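Local structure of ESSB (Geobacillus thermodenitrificans, 4ANO) at residues T9-Q14 with P112-F117; V65-P70 with F124-G129; T151-T156 with E180-D185; K33-D38 with P135-D140. The protein serves as an integral membrane component of the type VII secretion system, of which this chain is the cytoplasmic, probably kinase-like fragment, and binds copies of itself. All coordinates share one frame; numbering follows the deposited sequence.

Interaction 1. Residues T9-Q14 with P112-F117; sequences TYLETQ and PENLMF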
# COMPACT_ATOMS: atom_id res chain seq x y z
N THR A 9 -2.42 -14.11 -3.73
CA THR A 9 -2.23 -12.70 -4.10
C THR A 9 -0.79 -12.29 -3.78
O THR A 9 -0.07 -13.04 -3.20
CB THR A 9 -3.20 -11.79 -3.37
OG1 THR A 9 -3.03 -11.94 -1.95
CG2 THR A 9 -4.66 -12.13 -3.76
N TYR A 10 -0.40 -11.08 -4.16
CA TYR A 10 0.94 -10.63 -3.80
C TYR A 10 1.11 -10.65 -2.24
O TYR A 10 2.12 -11.16 -1.73
CB TYR A 10 1.12 -9.21 -4.33
CG TYR A 10 2.47 -8.63 -4.00
CD1 TYR A 10 3.60 -9.05 -4.65
CD2 TYR A 10 2.58 -7.66 -3.01
CE1 TYR A 10 4.82 -8.52 -4.35
CE2 TYR A 10 3.80 -7.07 -2.70
CZ TYR A 10 4.92 -7.50 -3.37
OH TYR A 10 6.12 -7.00 -3.01
N LEU A 11 0.17 -10.06 -1.52
CA LEU A 11 0.21 -10.08 -0.05
C LEU A 11 0.44 -11.49 0.44
O LEU A 11 1.40 -11.79 1.18
CB LEU A 11 -1.12 -9.61 0.50
CG LEU A 11 -1.30 -8.12 0.77
CD1 LEU A 11 -2.69 -7.87 1.33
CD2 LEU A 11 -0.20 -7.52 1.69
N GLU A 12 -0.45 -12.39 0.02
CA GLU A 12 -0.31 -13.79 0.53
C GLU A 12 1.05 -14.40 0.32
O GLU A 12 1.64 -15.04 1.20
CB GLU A 12 -1.39 -14.67 -0.08
CG GLU A 12 -2.71 -14.34 0.50
CD GLU A 12 -3.77 -15.28 -0.04
OE1 GLU A 12 -3.86 -15.32 -1.28
OE2 GLU A 12 -4.46 -15.97 0.75
N THR A 13 1.58 -14.23 -0.88
CA THR A 13 2.87 -14.72 -1.24
C THR A 13 4.01 -14.07 -0.43
O THR A 13 4.93 -14.78 0.05
CB THR A 13 3.08 -14.52 -2.78
OG1 THR A 13 2.06 -15.27 -3.46
CG2 THR A 13 4.42 -15.07 -3.21
N GLN A 14 3.99 -12.73 -0.29
CA GLN A 14 5.07 -12.07 0.46
C GLN A 14 5.01 -12.42 1.98
O GLN A 14 6.08 -12.46 2.67
CB GLN A 14 4.95 -10.55 0.43
CG GLN A 14 5.30 -9.94 -0.97
CD GLN A 14 6.68 -10.27 -1.40
OE1 GLN A 14 7.68 -10.07 -0.66
NE2 GLN A 14 6.79 -10.94 -2.55
N PRO A 112 -2.33 -2.69 -3.55
CA PRO A 112 -3.73 -2.22 -3.52
C PRO A 112 -4.58 -3.02 -2.55
O PRO A 112 -5.43 -2.40 -1.88
CB PRO A 112 -4.19 -2.42 -5.01
CG PRO A 112 -2.91 -2.07 -5.76
CD PRO A 112 -1.80 -2.76 -4.93
N GLU A 113 -4.29 -4.31 -2.36
CA GLU A 113 -5.13 -5.17 -1.49
C GLU A 113 -4.95 -4.73 -0.04
O GLU A 113 -5.81 -5.04 0.84
CB GLU A 113 -4.70 -6.64 -1.57
CG GLU A 113 -5.70 -7.60 -1.01
CD GLU A 113 -5.31 -9.07 -1.10
OE1 GLU A 113 -4.13 -9.44 -1.36
OE2 GLU A 113 -6.25 -9.87 -0.87
N ASN A 114 -3.83 -4.09 0.24
CA ASN A 114 -3.51 -3.74 1.62
C ASN A 114 -3.82 -2.31 2.02
O ASN A 114 -3.39 -1.86 3.08
CB ASN A 114 -2.03 -4.04 1.88
CG ASN A 114 -1.75 -4.27 3.34
OD1 ASN A 114 -2.59 -4.81 4.11
ND2 ASN A 114 -0.54 -3.88 3.76
N LEU A 115 -4.54 -1.60 1.15
CA LEU A 115 -4.78 -0.21 1.46
C LEU A 115 -6.26 0.16 1.50
O LEU A 115 -7.01 -0.26 0.65
CB LEU A 115 -4.17 0.64 0.37
CG LEU A 115 -2.65 0.76 0.29
CD1 LEU A 115 -2.22 1.44 -1.02
CD2 LEU A 115 -2.11 1.57 1.51
N MSE A 116 -6.64 0.99 2.47
CA MSE A 116 -7.97 1.65 2.41
C MSE A 116 -7.80 3.14 2.68
O MSE A 116 -6.72 3.57 3.11
CB MSE A 116 -8.95 1.01 3.37
CG MSE A 116 -9.13 -0.48 3.17
SE MSE A 116 -10.75 -1.03 4.09
CE MSE A 116 -12.02 0.02 3.04
N PHE A 117 -8.85 3.94 2.42
CA PHE A 117 -8.71 5.41 2.42
C PHE A 117 -9.78 6.07 3.21
O PHE A 117 -10.86 5.57 3.20
CB PHE A 117 -8.80 5.97 0.97
CG PHE A 117 -7.64 5.45 0.11
CD1 PHE A 117 -7.68 4.19 -0.47
CD2 PHE A 117 -6.52 6.26 -0.08
CE1 PHE A 117 -6.56 3.70 -1.22
CE2 PHE A 117 -5.41 5.80 -0.82
CZ PHE A 117 -5.43 4.53 -1.41
O HOH W 1 -5.77 -12.44 -0.59
O HOH W 2 -2.13 -8.62 -2.88

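Interaction 2. Residues V65-P70 with F124-G129; sequences VVIKPP and FFLHVG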
# COMPACT_ATOMS: atom_id res chain seq x y z
N VAL A 65 -4.49 -12.46 12.61
CA VAL A 65 -4.74 -10.99 12.77
C VAL A 65 -6.10 -10.73 12.07
O VAL A 65 -6.29 -11.11 10.91
CB VAL A 65 -3.62 -10.13 12.13
CG1 VAL A 65 -3.80 -8.61 12.33
CG2 VAL A 65 -2.22 -10.58 12.66
N VAL A 66 -7.01 -10.16 12.81
CA VAL A 66 -8.30 -9.77 12.33
C VAL A 66 -8.28 -8.24 12.26
O VAL A 66 -8.05 -7.62 13.28
CB VAL A 66 -9.36 -10.17 13.35
CG1 VAL A 66 -10.73 -9.69 12.89
CG2 VAL A 66 -9.32 -11.67 13.57
N ILE A 67 -8.53 -7.69 11.09
CA ILE A 67 -8.38 -6.22 10.78
C ILE A 67 -9.71 -5.60 10.38
O ILE A 67 -10.29 -5.97 9.33
CB ILE A 67 -7.36 -6.02 9.64
CG1 ILE A 67 -6.04 -6.74 10.02
CG2 ILE A 67 -7.14 -4.50 9.38
CD1 ILE A 67 -4.99 -6.97 8.88
N LYS A 68 -10.16 -4.66 11.22
CA LYS A 68 -11.48 -4.01 11.07
C LYS A 68 -11.39 -2.47 10.92
O LYS A 68 -11.31 -1.69 11.96
CB LYS A 68 -12.31 -4.41 12.26
CG LYS A 68 -12.40 -5.90 12.45
CD LYS A 68 -13.16 -6.25 13.73
CE LYS A 68 -12.46 -5.78 15.01
NZ LYS A 68 -13.14 -6.29 16.26
N PRO A 69 -11.35 -1.99 9.68
CA PRO A 69 -11.41 -0.56 9.44
C PRO A 69 -12.80 -0.01 9.71
O PRO A 69 -13.76 -0.79 9.78
CB PRO A 69 -11.10 -0.38 7.95
CG PRO A 69 -11.05 -1.78 7.38
CD PRO A 69 -11.30 -2.77 8.43
N PRO A 70 -12.86 1.30 9.88
CA PRO A 70 -14.20 1.99 9.91
C PRO A 70 -15.05 1.56 8.70
O PRO A 70 -14.53 1.42 7.57
CB PRO A 70 -13.85 3.49 9.78
CG PRO A 70 -12.38 3.58 10.37
CD PRO A 70 -11.77 2.28 9.77
N PHE A 124 -4.47 4.25 4.56
CA PHE A 124 -4.19 3.42 5.70
C PHE A 124 -3.89 2.02 5.28
O PHE A 124 -4.53 1.45 4.43
CB PHE A 124 -5.36 3.37 6.67
CG PHE A 124 -5.64 4.68 7.33
CD1 PHE A 124 -6.16 5.78 6.56
CD2 PHE A 124 -5.32 4.89 8.67
CE1 PHE A 124 -6.38 7.06 7.19
CE2 PHE A 124 -5.52 6.14 9.27
CZ PHE A 124 -6.03 7.21 8.53
N PHE A 125 -2.95 1.37 5.98
CA PHE A 125 -2.65 -0.02 5.72
C PHE A 125 -3.47 -0.94 6.54
O PHE A 125 -3.74 -0.65 7.73
CB PHE A 125 -1.14 -0.32 6.02
CG PHE A 125 -0.24 0.41 5.15
CD1 PHE A 125 -0.02 -0.05 3.87
CD2 PHE A 125 0.35 1.57 5.56
CE1 PHE A 125 0.81 0.61 3.02
CE2 PHE A 125 1.15 2.29 4.70
CZ PHE A 125 1.36 1.83 3.41
N LEU A 126 -3.84 -2.07 5.98
CA LEU A 126 -4.50 -3.08 6.65
C LEU A 126 -3.54 -3.93 7.46
O LEU A 126 -3.54 -3.87 8.70
CB LEU A 126 -5.29 -3.97 5.68
CG LEU A 126 -6.47 -3.17 5.07
CD1 LEU A 126 -6.98 -3.78 3.82
CD2 LEU A 126 -7.60 -3.07 6.12
N HIS A 127 -2.74 -4.71 6.79
CA HIS A 127 -1.73 -5.55 7.47
C HIS A 127 -0.39 -4.79 7.60
O HIS A 127 0.02 -4.12 6.66
CB HIS A 127 -1.45 -6.80 6.68
CG HIS A 127 -0.31 -7.60 7.26
ND1 HIS A 127 -0.42 -8.30 8.44
CD2 HIS A 127 0.98 -7.65 6.91
CE1 HIS A 127 0.76 -8.80 8.77
NE2 HIS A 127 1.62 -8.46 7.82
N VAL A 128 0.27 -4.93 8.76
CA VAL A 128 1.61 -4.30 8.95
C VAL A 128 2.49 -5.36 9.58
O VAL A 128 2.01 -6.22 10.33
CB VAL A 128 1.43 -3.14 9.92
CG1 VAL A 128 2.73 -2.53 10.20
CG2 VAL A 128 0.52 -1.99 9.25
N GLY A 129 3.75 -5.46 9.05
CA GLY A 129 4.77 -6.38 9.66
C GLY A 129 5.44 -5.81 10.91
O GLY A 129 5.29 -4.64 11.29

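Interaction 3. Residues T151-T156 with E180-D185; sequences TVLALT and ELWQAD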
# COMPACT_ATOMS: atom_id res chain seq x y z
N THR A 151 2.19 0.48 -7.09
CA THR A 151 0.89 0.88 -6.46
C THR A 151 0.42 2.26 -6.94
O THR A 151 -0.75 2.50 -7.32
CB THR A 151 0.96 0.83 -4.95
OG1 THR A 151 1.27 -0.53 -4.60
CG2 THR A 151 -0.40 1.27 -4.37
N VAL A 152 1.35 3.20 -6.99
CA VAL A 152 1.03 4.53 -7.49
C VAL A 152 0.64 4.48 -8.99
O VAL A 152 -0.37 5.14 -9.36
CB VAL A 152 2.31 5.39 -7.33
CG1 VAL A 152 2.23 6.70 -8.18
CG2 VAL A 152 2.49 5.73 -5.85
N LEU A 153 1.37 3.71 -9.80
CA LEU A 153 0.96 3.56 -11.23
C LEU A 153 -0.39 2.89 -11.36
O LEU A 153 -1.25 3.27 -12.17
CB LEU A 153 2.00 2.81 -12.05
CG LEU A 153 3.25 3.67 -12.23
CD1 LEU A 153 4.45 2.90 -12.76
CD2 LEU A 153 2.97 4.87 -13.02
N ALA A 154 -0.63 1.86 -10.58
CA ALA A 154 -1.94 1.24 -10.58
C ALA A 154 -3.06 2.23 -10.19
O ALA A 154 -4.17 2.15 -10.71
CB ALA A 154 -1.98 0.05 -9.69
N LEU A 155 -2.78 3.15 -9.28
CA LEU A 155 -3.81 4.07 -8.82
C LEU A 155 -4.04 5.24 -9.83
O LEU A 155 -5.20 5.68 -9.99
CB LEU A 155 -3.37 4.62 -7.49
CG LEU A 155 -4.27 5.61 -6.78
CD1 LEU A 155 -5.59 4.88 -6.52
CD2 LEU A 155 -3.66 6.06 -5.48
N THR A 156 -2.97 5.70 -10.46
CA THR A 156 -2.95 6.97 -11.23
C THR A 156 -3.14 6.69 -12.70
O THR A 156 -4.20 6.89 -13.21
CB THR A 156 -1.67 7.80 -10.98
OG1 THR A 156 -0.49 7.02 -11.30
CG2 THR A 156 -1.58 8.21 -9.50
N GLU A 180 9.20 8.31 -15.94
CA GLU A 180 9.83 9.12 -14.93
C GLU A 180 9.69 8.48 -13.57
O GLU A 180 10.63 8.46 -12.77
CB GLU A 180 9.16 10.48 -14.90
CG GLU A 180 9.76 11.44 -15.91
CD GLU A 180 9.31 12.88 -15.69
OE1 GLU A 180 9.72 13.47 -14.66
OE2 GLU A 180 8.57 13.40 -16.55
N LEU A 181 8.49 7.98 -13.27
CA LEU A 181 8.29 7.28 -11.98
C LEU A 181 9.15 6.03 -11.80
O LEU A 181 9.85 5.94 -10.79
CB LEU A 181 6.82 6.99 -11.72
CG LEU A 181 5.81 8.08 -11.36
CD1 LEU A 181 4.49 7.53 -11.77
CD2 LEU A 181 5.75 8.32 -9.88
N TRP A 182 9.15 5.08 -12.75
CA TRP A 182 10.08 3.91 -12.66
C TRP A 182 11.54 4.27 -12.54
O TRP A 182 12.32 3.57 -11.84
CB TRP A 182 9.95 2.96 -13.85
CG TRP A 182 8.79 2.18 -13.76
CD1 TRP A 182 7.77 2.13 -14.65
CD2 TRP A 182 8.45 1.29 -12.70
NE1 TRP A 182 6.80 1.26 -14.21
CE2 TRP A 182 7.19 0.74 -13.00
CE3 TRP A 182 9.07 0.94 -11.49
CZ2 TRP A 182 6.55 -0.16 -12.16
CZ3 TRP A 182 8.43 0.03 -10.66
CH2 TRP A 182 7.19 -0.51 -11.00
N GLN A 183 11.92 5.34 -13.26
CA GLN A 183 13.28 5.86 -13.27
C GLN A 183 13.76 6.32 -11.90
O GLN A 183 14.94 6.20 -11.59
CB GLN A 183 13.38 7.04 -14.25
CG GLN A 183 13.60 6.66 -15.67
CD GLN A 183 13.88 7.87 -16.50
OE1 GLN A 183 14.74 8.68 -16.16
NE2 GLN A 183 13.15 8.03 -17.58
N ALA A 184 12.83 6.83 -11.10
CA ALA A 184 13.17 7.56 -9.87
C ALA A 184 13.99 6.66 -8.91
O ALA A 184 13.68 5.49 -8.74
CB ALA A 184 11.89 8.19 -9.24
N ASP A 185 14.94 7.31 -8.25
CA ASP A 185 16.06 6.72 -7.53
C ASP A 185 15.67 6.18 -6.12
O ASP A 185 16.20 5.16 -5.60
CB ASP A 185 17.12 7.83 -7.40
CG ASP A 185 17.19 8.79 -8.68
OD1 ASP A 185 16.16 9.43 -9.19
OD2 ASP A 185 18.36 8.95 -9.20

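Interaction 4. Residues K33-D38 with P135-D140; sequences KLKMQD and PPDEWD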
# COMPACT_ATOMS: atom_id res chain seq x y z
N LYS A 33 6.81 -20.89 11.13
CA LYS A 33 7.52 -20.20 10.08
C LYS A 33 7.98 -18.77 10.45
O LYS A 33 8.67 -18.14 9.64
CB LYS A 33 6.57 -20.13 8.84
CG LYS A 33 6.44 -21.42 8.04
CD LYS A 33 5.36 -21.23 6.93
CE LYS A 33 5.35 -22.40 5.93
NZ LYS A 33 4.25 -22.09 4.91
N LEU A 34 7.57 -18.27 11.62
CA LEU A 34 7.92 -16.93 12.11
C LEU A 34 9.26 -16.78 12.87
O LEU A 34 9.68 -17.68 13.59
CB LEU A 34 6.76 -16.38 12.96
CG LEU A 34 5.33 -16.45 12.41
CD1 LEU A 34 4.22 -16.02 13.37
CD2 LEU A 34 5.24 -15.59 11.08
N LYS A 35 9.87 -15.60 12.79
CA LYS A 35 11.03 -15.22 13.61
C LYS A 35 10.61 -14.78 15.01
O LYS A 35 11.47 -14.60 15.87
CB LYS A 35 11.78 -14.08 12.94
CG LYS A 35 12.31 -14.43 11.62
CD LYS A 35 13.13 -13.27 11.00
CE LYS A 35 13.89 -13.74 9.75
NZ LYS A 35 13.99 -12.61 8.79
N MSE A 36 9.29 -14.61 15.19
CA MSE A 36 8.69 -14.20 16.46
C MSE A 36 9.21 -15.11 17.60
O MSE A 36 9.37 -16.33 17.43
CB MSE A 36 7.15 -14.32 16.42
CG MSE A 36 6.49 -13.95 17.71
SE MSE A 36 4.60 -14.27 17.69
CE MSE A 36 4.60 -16.20 17.93
N GLN A 37 9.55 -14.51 18.71
CA GLN A 37 9.91 -15.37 19.88
C GLN A 37 8.78 -15.20 20.90
O GLN A 37 8.01 -16.17 21.19
CB GLN A 37 11.31 -14.96 20.36
CG GLN A 37 12.34 -15.33 19.31
CD GLN A 37 13.79 -15.07 19.72
OE1 GLN A 37 14.08 -14.41 20.74
NE2 GLN A 37 14.67 -15.62 18.97
N ASP A 38 8.70 -14.06 21.50
CA ASP A 38 7.71 -13.87 22.50
C ASP A 38 6.44 -13.27 21.82
O ASP A 38 6.55 -12.23 21.13
CB ASP A 38 8.30 -12.97 23.58
CG ASP A 38 7.40 -12.81 24.74
OD1 ASP A 38 6.18 -12.97 24.61
OD2 ASP A 38 7.92 -12.57 25.85
N PRO A 135 6.07 -11.23 9.19
CA PRO A 135 6.37 -10.62 7.87
C PRO A 135 5.39 -9.48 7.52
O PRO A 135 4.21 -9.57 7.80
CB PRO A 135 6.16 -11.80 6.90
CG PRO A 135 6.30 -13.04 7.75
CD PRO A 135 5.70 -12.65 9.09
N PRO A 136 5.87 -8.46 6.83
CA PRO A 136 7.30 -8.31 6.42
C PRO A 136 8.12 -7.99 7.67
O PRO A 136 7.80 -7.05 8.43
CB PRO A 136 7.25 -7.13 5.43
CG PRO A 136 6.06 -6.34 5.92
CD PRO A 136 5.03 -7.42 6.27
N ASP A 137 9.15 -8.78 7.89
CA ASP A 137 9.86 -8.71 9.19
C ASP A 137 11.30 -8.15 9.13
O ASP A 137 12.02 -8.20 10.12
CB ASP A 137 9.86 -10.14 9.84
CG ASP A 137 10.62 -11.19 9.02
OD1 ASP A 137 11.40 -10.86 8.10
OD2 ASP A 137 10.41 -12.40 9.24
N GLU A 138 11.65 -7.63 7.97
CA GLU A 138 12.91 -6.94 7.75
C GLU A 138 12.69 -5.72 6.83
O GLU A 138 11.82 -5.68 5.95
CB GLU A 138 13.95 -7.89 7.15
CG GLU A 138 13.88 -7.97 5.69
CD GLU A 138 13.21 -9.21 5.12
OE1 GLU A 138 14.00 -10.17 4.87
OE2 GLU A 138 11.95 -9.14 4.83
N TRP A 139 13.52 -4.71 7.01
CA TRP A 139 13.51 -3.65 6.01
C TRP A 139 14.10 -4.10 4.69
O TRP A 139 15.10 -4.84 4.67
CB TRP A 139 14.43 -2.52 6.53
CG TRP A 139 13.85 -1.80 7.69
CD1 TRP A 139 12.54 -1.36 7.84
CD2 TRP A 139 14.55 -1.41 8.87
NE1 TRP A 139 12.41 -0.72 9.06
CE2 TRP A 139 13.62 -0.74 9.71
CE3 TRP A 139 15.89 -1.53 9.29
CZ2 TRP A 139 14.00 -0.22 10.98
CZ3 TRP A 139 16.27 -1.01 10.56
CH2 TRP A 139 15.32 -0.37 11.39
N ASP A 140 13.51 -3.55 3.61
CA ASP A 140 14.08 -3.74 2.25
C ASP A 140 13.58 -2.52 1.49
O ASP A 140 12.45 -2.48 0.97
CB ASP A 140 13.60 -5.07 1.67
CG ASP A 140 14.14 -5.31 0.31
OD1 ASP A 140 14.54 -4.34 -0.38
OD2 ASP A 140 14.15 -6.51 -0.07
O HOH W 3 8.77 -13.86 10.61
O HOH W 4 12.55 -12.46 6.45
O HOH W 5 14.34 -10.03 10.54

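Interaction 1. Residues T9-Q14 with P112-F117
Thr9 OG1 does three jobs at once: it donates to Glu113 OE1 (2.8 Å), accepts from Glu12 N, and accepts a hydrogen bond from water 1. Thr9 is the N-cap of helix 10-15, and with Glu12 it forms a capping box. Glu12 OE1 returns the bond by accepting from Thr9 N at 3.1 Å. The first torsion of Thr9 (chi1 58°) sets OG1 between its backbone N and carbonyl carbon, where it can face Glu12 N.

Glu113 crosses the Thr9 side chain at about a right angle. Its extended chain brings the carboxylate to the start of the helix, and OE1 receives the hydroxyl through its syn lone pair. Water 2 accepts from Leu11 N and donates to the same OE1, so two bonds from this contact grip that oxygen. The nearby helix N-terminus probably steadies the negative charge. Below the polar layer, Leu11, in one of its two modelled conformers, packs on the aliphatic part of Glu113 and on Asn114 CB. The amide of Asn114 turns to His127 N and Ile109 O. Glu113 OE2 also takes part: water 1 donates to it at 2.6 Å and to Thr9 OG1 at 3.1 Å.

Interaction 2. Residues V65-P70 with F124-G129
Ile67 and Leu126 are the closest backbone pair, with their CA atoms 6.5 Å apart, and the two segments meet through side-chain packing, partly onto backbone, with no strand pairing. The setting is consistent with a kinase-like fold. Strand 62-68 belongs to a four-stranded antiparallel sheet, and the turn after strand 123-125 leaves a separate three-stranded one. The contact joins these two sheets in the buried interior.

Ile67 carries most of it. CG1 lies beside the backbone N (chi1 -54°) and CG2 lies anti to it, which spreads the two branches over different parts of the turn. CG2 meets Leu126 CD2 at 3.6 Å. CD1 reaches the backbone instead, 3.4 Å from Leu126 O, and continues to His127 CB at 4.2 Å. An alanine in place of Ile67 would probably leave a gap over the Leu126 carbonyl and deprive Leu126 CD2 of the closer of its two apolar partners in this contact.

The polar atoms nearby have their own partners. Arg54 NE donates to Leu126 O, the same oxygen that Ile67 CD1 touches. His127 NE2 hydrogen-bonds to Pro135 O. Pro69 follows the strand and adds a second surface to the leucine, the two side chains crossing at about a right angle. The touching atoms are Pro69 CG and Leu126 CD2, 3.9 Å apart.

Interaction 3. Residues T151-T156 with E180-D185
Leu153 and Leu181 share nearly the same first torsion (chi1 -70° and -72°), with CG in each beside the backbone N, and this sends both side chains into the space between their helices. The contact is helix-to-helix packing, between the end of helix 141-155 and the end of helix 176-183. Both lie in the helical part of the chain, which probably corresponds to the C-terminal lobe of a kinase-like fold.

The two leucines slide past each other in opposite directions. Leu153 CD2 comes to 3.3 Å from Leu181 CD1, tighter than usual for two carbons. The other branch of Leu181, CD2, meets Val152 CG1 more loosely at 4.2 Å. The second methyl of Leu153, CD1, goes to Trp182. It approaches the indole obliquely: Leu153 CD1 lies 3.2 Å from Trp182 NE1 and 3.5 Å from Trp182 CE2. A glycine in place of Leu153 would probably open a gap between the helices and leave both Leu181 CD1 and the Trp182 indole without their shared partner.

Neighbouring residues complete the packing. The Trp182 ring stacks on His169, and Tyr165 touches both Leu153 and Trp182. Lys149 NZ bonds to the carbonyl oxygens of Trp182 and Ala184, so helix 141-155 also holds the end of helix 176-183 by polar bonds. Val152 serves the closing turn of its own helix as well as the packing. Its O accepts from Thr156 N at 2.9 Å and from Thr156 OG1 at 2.7 Å, the hydroxyl sitting above the carbonyl plane.

Interaction 4. Residues K33-D38 with P135-D140
Lys35 and Asp137 form a salt bridge, with Lys35 NZ donating to Asp137 OD1 at 3.2 Å. The ammonium group meets that oxygen from above the carboxylate plane, 50° out of it. The two side chains cross at about a right angle. The lysine chain also runs over the acid: Lys35 CD lies 3.4 Å from Asp137 OD2. The first torsion of Asp137 (chi1 63°) places its carboxylate between its own backbone N and carbonyl carbon, where it meets the lysine chain.

Three waters thicken the bridge. Water 4 accepts from Lys35 NZ and donates to Asp137 OD1 at 2.6 Å. It also donates to Glu138 OE1 in one of the two modelled conformers of Glu138. Water 5 links the same NZ to Asp137 O. Water 3 accepts from Lys35 N and donates to Asp137 OD2 at 2.6 Å, so both the backbone and the side chain of the lysine are tied to the aspartate.

This is a surface contact between two irregular segments. One follows strand 25-30 of the four-stranded sheet. The other leads into helix 141-155, and in a kinase-like fold such a segment probably passes from the sheet-rich lobe to the helical one. Asp140 caps the coming helix by bonding to Arg143 N. Beneath the charges the packing is apolar. Phe29 of strand 25-30 touches both Leu34 and Pro135, whose side chains meet at about a right angle. Leu34 CD2 rests 3.6 Å from Pro135 CD.

In the fold
Interactions 1 and 2 have centres about 11 Å apart and share the three-stranded sheet, where strands 115-117 and 123-125 are neighbours. The backbones of Met116 and Phe124 are hydrogen-bonded between them. Interaction 4 lies about 17 Å from each, centre to centre, at the surface, and its chain span encloses interaction 2. Interactions 1 and 4 alternate along the chain. Interaction 3 comes last, among the helices. Its centre is about 17 Å from that of interaction 1, which it touches through Thr151, and about 24 Å from that of interaction 2. Together they join the N-terminal helix, the sheets and the helices, consistent with a two-lobed kinase-like fold.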